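Local coordinates for protein glutamine synthetase (Helicobacter pylori, PDB 5ZLI) that belongs to the glutamine synthetase family, type I beta, and assembles as twelve chains, each pairing a beta-Grasp domain with a catalytic domain, at residues E302-H314 and I384-P398. Numbering follows the deposited sequence.
Sequences EFALHFLGGVLRH and ILMAGMDGVKNKIDP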
ATOM      1  N   GLU B 302     -36.754  -1.146  64.548  1.00 61.91           N
ATOM      2  CA  GLU B 302     -36.681   0.293  64.805  1.00 65.39           C
ATOM      3  C   GLU B 302     -35.230   0.768  64.741  1.00 57.66           C
ATOM      4  O   GLU B 302     -34.924   1.792  64.128  1.00 49.74           O
ATOM      5  CB  GLU B 302     -37.324   0.597  66.172  1.00 61.80           C
ATOM      6  CG  GLU B 302     -36.945   1.922  66.841  1.00 63.09           C
ATOM      7  CD  GLU B 302     -37.289   1.955  68.350  1.00 73.21           C
ATOM      8  OE1 GLU B 302     -38.013   1.044  68.826  1.00 69.28           O
ATOM      9  OE2 GLU B 302     -36.831   2.893  69.058  1.00 71.47           O
ATOM     10  N   PHE B 303     -34.322  -0.011  65.330  1.00 58.68           N
ATOM     11  CA  PHE B 303     -32.901   0.307  65.281  1.00 55.31           C
ATOM     12  C   PHE B 303     -32.423   0.468  63.841  1.00 51.89           C
ATOM     13  O   PHE B 303     -31.730   1.439  63.510  1.00 50.43           O
ATOM     14  CB  PHE B 303     -32.128  -0.799  66.002  1.00 48.96           C
ATOM     15  CG  PHE B 303     -30.652  -0.577  66.060  1.00 48.00           C
ATOM     16  CD1 PHE B 303     -30.101   0.240  67.033  1.00 52.58           C
ATOM     17  CD2 PHE B 303     -29.807  -1.181  65.151  1.00 57.42           C
ATOM     18  CE1 PHE B 303     -28.727   0.452  67.100  1.00 50.88           C
ATOM     19  CE2 PHE B 303     -28.432  -0.972  65.208  1.00 55.21           C
ATOM     20  CZ  PHE B 303     -27.898  -0.150  66.187  1.00 55.69           C
ATOM     21  N   ALA B 304     -32.777  -0.487  62.971  1.00 52.56           N
ATOM     22  CA  ALA B 304     -32.399  -0.413  61.557  1.00 51.12           C
ATOM     23  C   ALA B 304     -33.073   0.752  60.843  1.00 46.72           C
ATOM     24  O   ALA B 304     -32.455   1.406  59.999  1.00 51.73           O
ATOM     25  CB  ALA B 304     -32.717  -1.722  60.843  1.00 51.25           C
ATOM     26  N   LEU B 305     -34.354   0.998  61.122  1.00 44.88           N
ATOM     27  CA  LEU B 305     -35.034   2.079  60.413  1.00 50.61           C
ATOM     28  C   LEU B 305     -34.501   3.441  60.823  1.00 50.22           C
ATOM     29  O   LEU B 305     -34.486   4.369  60.005  1.00 44.98           O
ATOM     30  CB  LEU B 305     -36.537   2.039  60.667  1.00 55.49           C
ATOM     31  CG  LEU B 305     -37.328   1.067  59.822  1.00 56.62           C
ATOM     32  CD1 LEU B 305     -38.604   0.743  60.547  1.00 63.52           C
ATOM     33  CD2 LEU B 305     -37.597   1.712  58.487  1.00 45.43           C
ATOM     34  N   HIS B 306     -34.075   3.578  62.081  1.00 50.13           N
ATOM     35  CA  HIS B 306     -33.391   4.791  62.502  1.00 45.04           C
ATOM     36  C   HIS B 306     -32.022   4.885  61.840  1.00 45.08           C
ATOM     37  O   HIS B 306     -31.623   5.959  61.373  1.00 47.90           O
ATOM     38  CB  HIS B 306     -33.302   4.837  64.032  1.00 48.98           C
ATOM     39  CG  HIS B 306     -34.613   5.126  64.708  1.00 48.10           C
ATOM     40  ND1 HIS B 306     -35.550   5.996  64.188  1.00 47.70           N
ATOM     41  CD2 HIS B 306     -35.152   4.635  65.848  1.00 50.14           C
ATOM     42  CE1 HIS B 306     -36.603   6.035  64.983  1.00 52.50           C
ATOM     43  NE2 HIS B 306     -36.387   5.214  65.996  1.00 55.51           N
ATOM     44  N   PHE B 307     -31.313   3.762  61.737  1.00 38.94           N
ATOM     45  CA  PHE B 307     -30.091   3.750  60.937  1.00 47.90           C
ATOM     46  C   PHE B 307     -30.339   4.284  59.515  1.00 46.24           C
ATOM     47  O   PHE B 307     -29.627   5.178  59.037  1.00 40.42           O
ATOM     48  CB  PHE B 307     -29.540   2.324  60.901  1.00 41.18           C
ATOM     49  CG  PHE B 307     -28.218   2.201  60.231  1.00 34.24           C
ATOM     50  CD1 PHE B 307     -28.112   2.231  58.861  1.00 33.60           C
ATOM     51  CD2 PHE B 307     -27.081   2.020  60.977  1.00 38.18           C
ATOM     52  CE1 PHE B 307     -26.917   2.095  58.267  1.00 29.61           C
ATOM     53  CE2 PHE B 307     -25.870   1.885  60.375  1.00 37.13           C
ATOM     54  CZ  PHE B 307     -25.788   1.922  59.023  1.00 32.30           C
ATOM     55  N   LEU B 308     -31.360   3.751  58.835  1.00 36.22           N
ATOM     56  CA  LEU B 308     -31.661   4.169  57.470  1.00 42.87           C
ATOM     57  C   LEU B 308     -32.003   5.649  57.375  1.00 47.47           C
ATOM     58  O   LEU B 308     -31.635   6.318  56.397  1.00 38.73           O
ATOM     59  CB  LEU B 308     -32.810   3.329  56.915  1.00 56.04           C
ATOM     60  CG  LEU B 308     -33.426   3.870  55.622  1.00 47.95           C
ATOM     61  CD1 LEU B 308     -32.412   3.743  54.528  1.00 42.10           C
ATOM     62  CD2 LEU B 308     -34.710   3.111  55.260  1.00 44.72           C
ATOM     63  N   GLY B 309     -32.774   6.158  58.342  1.00 52.85           N
ATOM     64  CA  GLY B 309     -33.081   7.579  58.364  1.00 41.79           C
ATOM     65  C   GLY B 309     -31.833   8.433  58.467  1.00 44.68           C
ATOM     66  O   GLY B 309     -31.754   9.510  57.872  1.00 43.00           O
ATOM     67  N   GLY B 310     -30.836   7.962  59.222  1.00 47.04           N
ATOM     68  CA  GLY B 310     -29.603   8.723  59.330  1.00 47.01           C
ATOM     69  C   GLY B 310     -28.828   8.703  58.032  1.00 42.19           C
ATOM     70  O   GLY B 310     -28.362   9.744  57.564  1.00 41.64           O
ATOM     71  N   VAL B 311     -28.758   7.532  57.394  1.00 41.86           N
ATOM     72  CA  VAL B 311     -28.139   7.420  56.078  1.00 37.67           C
ATOM     73  C   VAL B 311     -28.891   8.271  55.059  1.00 33.95           C
ATOM     74  O   VAL B 311     -28.276   8.939  54.224  1.00 32.65           O
ATOM     75  CB  VAL B 311     -28.064   5.942  55.650  1.00 37.43           C
ATOM     76  CG1 VAL B 311     -27.872   5.837  54.145  1.00 31.97           C
ATOM     77  CG2 VAL B 311     -26.944   5.227  56.396  1.00 37.22           C
ATOM     78  N   LEU B 312     -30.229   8.266  55.109  1.00 32.12           N
ATOM     79  CA  LEU B 312     -31.012   9.076  54.171  1.00 34.94           C
ATOM     80  C   LEU B 312     -30.881  10.570  54.447  1.00 39.02           C
ATOM     81  O   LEU B 312     -30.940  11.370  53.507  1.00 37.59           O
ATOM     82  CB  LEU B 312     -32.492   8.662  54.185  1.00 31.50           C
ATOM     83  CG  LEU B 312     -32.779   7.361  53.423  1.00 34.86           C
ATOM     84  CD1 LEU B 312     -34.232   6.907  53.562  1.00 35.60           C
ATOM     85  CD2 LEU B 312     -32.360   7.484  51.931  1.00 38.03           C
ATOM     86  N   ARG B 313     -30.766  10.973  55.723  1.00 39.67           N
ATOM     87  CA  ARG B 313     -30.701  12.395  56.063  1.00 40.08           C
ATOM     88  C   ARG B 313     -29.435  13.017  55.527  1.00 40.35           C
ATOM     89  O   ARG B 313     -29.469  14.075  54.884  1.00 46.52           O
ATOM     90  CB  ARG B 313     -30.740  12.610  57.576  1.00 50.53           C
ATOM     91  CG  ARG B 313     -30.585  14.079  57.976  1.00 44.75           C
ATOM     92  CD  ARG B 313     -31.871  14.896  57.774  1.00 60.76           C
ATOM     93  NE  ARG B 313     -32.962  14.376  58.602  1.00 62.48           N
ATOM     94  CZ  ARG B 313     -33.109  14.628  59.899  1.00 54.92           C
ATOM     95  NH1 ARG B 313     -32.248  15.408  60.538  1.00 51.48           N
ATOM     96  NH2 ARG B 313     -34.122  14.096  60.558  1.00 50.73           N
ATOM     97  N   HIS B 314     -28.310  12.350  55.756  1.00 39.25           N
ATOM     98  CA  HIS B 314     -27.020  12.853  55.335  1.00 45.00           C
ATOM     99  C   HIS B 314     -26.694  12.429  53.909  1.00 46.74           C
ATOM    100  O   HIS B 314     -25.594  12.731  53.419  1.00 47.68           O
ATOM    101  CB  HIS B 314     -25.925  12.354  56.285  1.00 40.34           C
ATOM    102  CG  HIS B 314     -26.236  12.572  57.728  1.00 46.53           C
ATOM    103  ND1 HIS B 314     -26.411  13.830  58.267  1.00 48.28           N
ATOM    104  CD2 HIS B 314     -26.335  11.702  58.761  1.00 45.21           C
ATOM    105  CE1 HIS B 314     -26.654  13.722  59.561  1.00 43.48           C
ATOM    106  NE2 HIS B 314     -26.614  12.441  59.887  1.00 44.87           N
ATOM    107  N   ILE B 384     -20.578   5.697  55.631  1.00 40.21           N
ATOM    108  CA  ILE B 384     -21.904   5.093  55.723  1.00 38.69           C
ATOM    109  C   ILE B 384     -22.221   4.708  57.156  1.00 46.49           C
ATOM    110  O   ILE B 384     -23.343   4.937  57.638  1.00 52.08           O
ATOM    111  CB  ILE B 384     -22.019   3.905  54.759  1.00 35.98           C
ATOM    112  CG1 ILE B 384     -22.320   4.452  53.364  1.00 32.22           C
ATOM    113  CG2 ILE B 384     -23.054   2.922  55.235  1.00 36.21           C
ATOM    114  CD1 ILE B 384     -21.932   3.537  52.253  1.00 37.66           C
ATOM    115  N   LEU B 385     -21.241   4.137  57.871  1.00 41.18           N
ATOM    116  CA  LEU B 385     -21.507   3.758  59.254  1.00 38.23           C
ATOM    117  C   LEU B 385     -21.686   4.976  60.143  1.00 35.41           C
ATOM    118  O   LEU B 385     -22.577   4.993  60.989  1.00 41.24           O
ATOM    119  CB  LEU B 385     -20.418   2.842  59.782  1.00 37.25           C
ATOM    120  CG  LEU B 385     -20.642   2.545  61.266  1.00 44.20           C
ATOM    121  CD1 LEU B 385     -21.929   1.754  61.546  1.00 27.68           C
ATOM    122  CD2 LEU B 385     -19.417   1.777  61.810  1.00 39.42           C
ATOM    123  N   MET B 386     -20.886   6.021  59.947  1.00 42.99           N
ATOM    124  CA  MET B 386     -21.049   7.230  60.756  1.00 41.39           C
ATOM    125  C   MET B 386     -22.396   7.896  60.517  1.00 39.14           C
ATOM    126  O   MET B 386     -22.905   8.588  61.402  1.00 51.47           O
ATOM    127  CB  MET B 386     -19.948   8.250  60.470  1.00 32.91           C
ATOM    128  CG  MET B 386     -18.527   7.860  60.825  1.00 32.66           C
ATOM    129  SD  MET B 386     -18.200   7.421  62.533  1.00 52.08           S
ATOM    130  CE  MET B 386     -18.344   9.005  63.357  1.00 42.99           C
ATOM    131  N   ALA B 387     -22.985   7.722  59.341  1.00 38.46           N
ATOM    132  CA  ALA B 387     -24.275   8.349  59.093  1.00 41.57           C
ATOM    133  C   ALA B 387     -25.420   7.530  59.642  1.00 44.56           C
ATOM    134  O   ALA B 387     -26.449   8.095  60.035  1.00 36.76           O
ATOM    135  CB  ALA B 387     -24.498   8.559  57.604  1.00 39.54           C
ATOM    136  N   GLY B 388     -25.285   6.205  59.620  1.00 44.00           N
ATOM    137  CA  GLY B 388     -26.305   5.380  60.225  1.00 41.90           C
ATOM    138  C   GLY B 388     -26.326   5.509  61.730  1.00 41.35           C
ATOM    139  O   GLY B 388     -27.402   5.535  62.336  1.00 41.54           O
ATOM    140  N   MET B 389     -25.157   5.725  62.342  1.00 45.01           N
ATOM    141  CA  MET B 389     -25.108   5.811  63.798  1.00 45.22           C
ATOM    142  C   MET B 389     -25.720   7.108  64.285  1.00 44.88           C
ATOM    143  O   MET B 389     -26.380   7.132  65.331  1.00 48.39           O
ATOM    144  CB  MET B 389     -23.672   5.693  64.302  1.00 44.88           C
ATOM    145  CG  MET B 389     -23.089   4.306  64.243  1.00 51.28           C
ATOM    146  SD  MET B 389     -21.375   4.293  64.833  1.00 65.45           S
ATOM    147  CE  MET B 389     -21.672   4.674  66.564  1.00 54.66           C
ATOM    148  N   ASP B 390     -25.512   8.193  63.546  1.00 39.57           N
ATOM    149  CA  ASP B 390     -26.252   9.413  63.820  1.00 43.71           C
ATOM    150  C   ASP B 390     -27.754   9.131  63.833  1.00 46.74           C
ATOM    151  O   ASP B 390     -28.487   9.625  64.700  1.00 48.32           O
ATOM    152  CB  ASP B 390     -25.906  10.461  62.759  1.00 42.30           C
ATOM    153  CG  ASP B 390     -26.132  11.873  63.234  1.00 44.62           C
ATOM    154  OD1 ASP B 390     -25.481  12.281  64.224  1.00 45.87           O
ATOM    155  OD2 ASP B 390     -26.954  12.572  62.613  1.00 48.67           O
ATOM    156  N   GLY B 391     -28.212   8.275  62.915  1.00 47.33           N
ATOM    157  CA  GLY B 391     -29.627   7.938  62.855  1.00 47.88           C
ATOM    158  C   GLY B 391     -30.129   7.263  64.117  1.00 46.86           C
ATOM    159  O   GLY B 391     -31.246   7.529  64.571  1.00 41.43           O
ATOM    160  N   VAL B 392     -29.330   6.348  64.678  1.00 44.00           N
ATOM    161  CA  VAL B 392     -29.750   5.640  65.883  1.00 47.98           C
ATOM    162  C   VAL B 392     -29.664   6.555  67.102  1.00 51.59           C
ATOM    163  O   VAL B 392     -30.540   6.535  67.978  1.00 52.44           O
ATOM    164  CB  VAL B 392     -28.897   4.372  66.081  1.00 45.84           C
ATOM    165  CG1 VAL B 392     -29.181   3.756  67.438  1.00 45.10           C
ATOM    166  CG2 VAL B 392     -29.158   3.380  64.985  1.00 45.17           C
ATOM    167  N   LYS B 393     -28.627   7.396  67.154  1.00 49.89           N
ATOM    168  CA  LYS B 393     -28.491   8.345  68.247  1.00 45.66           C
ATOM    169  C   LYS B 393     -29.683   9.281  68.275  1.00 45.73           C
ATOM    170  O   LYS B 393     -30.354   9.415  69.300  1.00 53.97           O
ATOM    171  CB  LYS B 393     -27.177   9.126  68.098  1.00 51.22           C
ATOM    172  CG  LYS B 393     -25.907   8.269  68.320  1.00 51.90           C
ATOM    173  CD  LYS B 393     -24.628   8.981  67.862  1.00 46.09           C
ATOM    174  CE  LYS B 393     -24.148   9.991  68.891  1.00 56.02           C
ATOM    175  NZ  LYS B 393     -23.456   9.352  70.061  1.00 55.85           N
ATOM    176  N   ASN B 394     -30.000   9.894  67.132  1.00 49.81           N
ATOM    177  CA  ASN B 394     -31.050  10.901  67.051  1.00 47.00           C
ATOM    178  C   ASN B 394     -32.406  10.334  66.645  1.00 54.05           C
ATOM    179  O   ASN B 394     -33.288  11.111  66.228  1.00 49.47           O
ATOM    180  CB  ASN B 394     -30.648  12.020  66.100  1.00 52.29           C
ATOM    181  CG  ASN B 394     -29.389  12.701  66.531  1.00 53.60           C
ATOM    182  OD1 ASN B 394     -28.587  12.118  67.265  1.00 51.35           O
ATOM    183  ND2 ASN B 394     -29.209  13.949  66.112  1.00 58.28           N
ATOM    184  N   LYS B 395     -32.576   9.011  66.728  1.00 50.41           N
ATOM    185  CA  LYS B 395     -33.836   8.335  66.428  1.00 46.37           C
ATOM    186  C   LYS B 395     -34.483   8.906  65.166  1.00 46.80           C
ATOM    187  O   LYS B 395     -35.644   9.309  65.162  1.00 47.41           O
ATOM    188  CB  LYS B 395     -34.786   8.487  67.613  1.00 49.76           C
ATOM    189  CG  LYS B 395     -34.215   8.128  68.987  1.00 53.57           C
ATOM    190  CD  LYS B 395     -34.189   6.626  69.305  1.00 55.76           C
ATOM    191  CE  LYS B 395     -34.128   6.391  70.815  1.00 51.39           C
ATOM    192  NZ  LYS B 395     -34.310   4.973  71.208  1.00 65.58           N
ATOM    193  N   ILE B 396     -33.725   8.924  64.071  1.00 53.66           N
ATOM    194  CA  ILE B 396     -34.181   9.600  62.855  1.00 53.55           C
ATOM    195  C   ILE B 396     -35.145   8.707  62.081  1.00 46.28           C
ATOM    196  O   ILE B 396     -34.816   7.571  61.723  1.00 43.81           O
ATOM    197  CB  ILE B 396     -32.994  10.026  61.972  1.00 49.93           C
ATOM    198  CG1 ILE B 396     -32.071  11.004  62.713  1.00 50.06           C
ATOM    199  CG2 ILE B 396     -33.513  10.703  60.708  1.00 49.33           C
ATOM    200  CD1 ILE B 396     -31.026  11.693  61.830  1.00 50.08           C
ATOM    201  N   ASP B 397     -36.317   9.247  61.778  1.00 51.25           N
ATOM    202  CA  ASP B 397     -37.331   8.576  60.965  1.00 52.38           C
ATOM    203  C   ASP B 397     -36.913   8.638  59.496  1.00 45.02           C
ATOM    204  O   ASP B 397     -36.634   9.727  58.982  1.00 44.37           O
ATOM    205  CB  ASP B 397     -38.698   9.259  61.160  1.00 46.54           C
ATOM    206  CG  ASP B 397     -39.871   8.387  60.749  1.00 54.81           C
ATOM    207  OD1 ASP B 397     -40.616   7.963  61.655  1.00 64.71           O
ATOM    208  OD2 ASP B 397     -40.066   8.124  59.543  1.00 57.01           O
ATOM    209  N   PRO B 398     -36.872   7.513  58.785  1.00 47.01           N
ATOM    210  CA  PRO B 398     -36.482   7.545  57.377  1.00 47.56           C
ATOM    211  C   PRO B 398     -37.603   7.961  56.447  1.00 47.49           C
ATOM    212  O   PRO B 398     -37.389   7.998  55.231  1.00 46.18           O
ATOM    213  CB  PRO B 398     -36.089   6.084  57.111  1.00 45.36           C
ATOM    214  CG  PRO B 398     -36.995   5.319  57.983  1.00 48.31           C
ATOM    215  CD  PRO B 398     -37.199   6.149  59.230  1.00 54.50           C
TER
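Helix 302-313 and the 384-393 part of helix 377-393 run at 121° to each other and approach to 6.2 Å between axes, with Gly310 CA lying 3.6 Å from Gly391 CA and the backbone of Phe307 meeting that of Gly388. Glycines on both helices permit this close approach. With CG anti to the backbone N (chi1 -174°), Phe307 lays one face on Gly388, whose CA sits over the ring centre as a CH-pi contact, while Phe292 meets the ring edge-to-face. Val392 CG2 lies over a face of Phe303, displaced toward its rim. After the second helix the chain folds back across the first: Pro398 CB packs 3.5 Å from Gly309 N, and Leu305 CD2 and Leu308 CD2 touch Pro398 CG and CB. His306 ND1 donates a nearly straight bond (3.0 Å, 168°) to Ile396 O, which lies in the imidazole plane, whereas the nitrogen stands above the carbonyl plane; Lys395 CA and CB lie over one imidazole face. His314 NE2 reaches Asp390 OD2 at 2.8 Å from above the carboxylate plane, and ND1 is hydrogen-bonded to Asp436 OD1. One histidine bond thus ties helix 302-313 to the chain following the second helix, the other joins its C-terminal end to that helix, and the flanking carboxylates would probably favour a protonated His314.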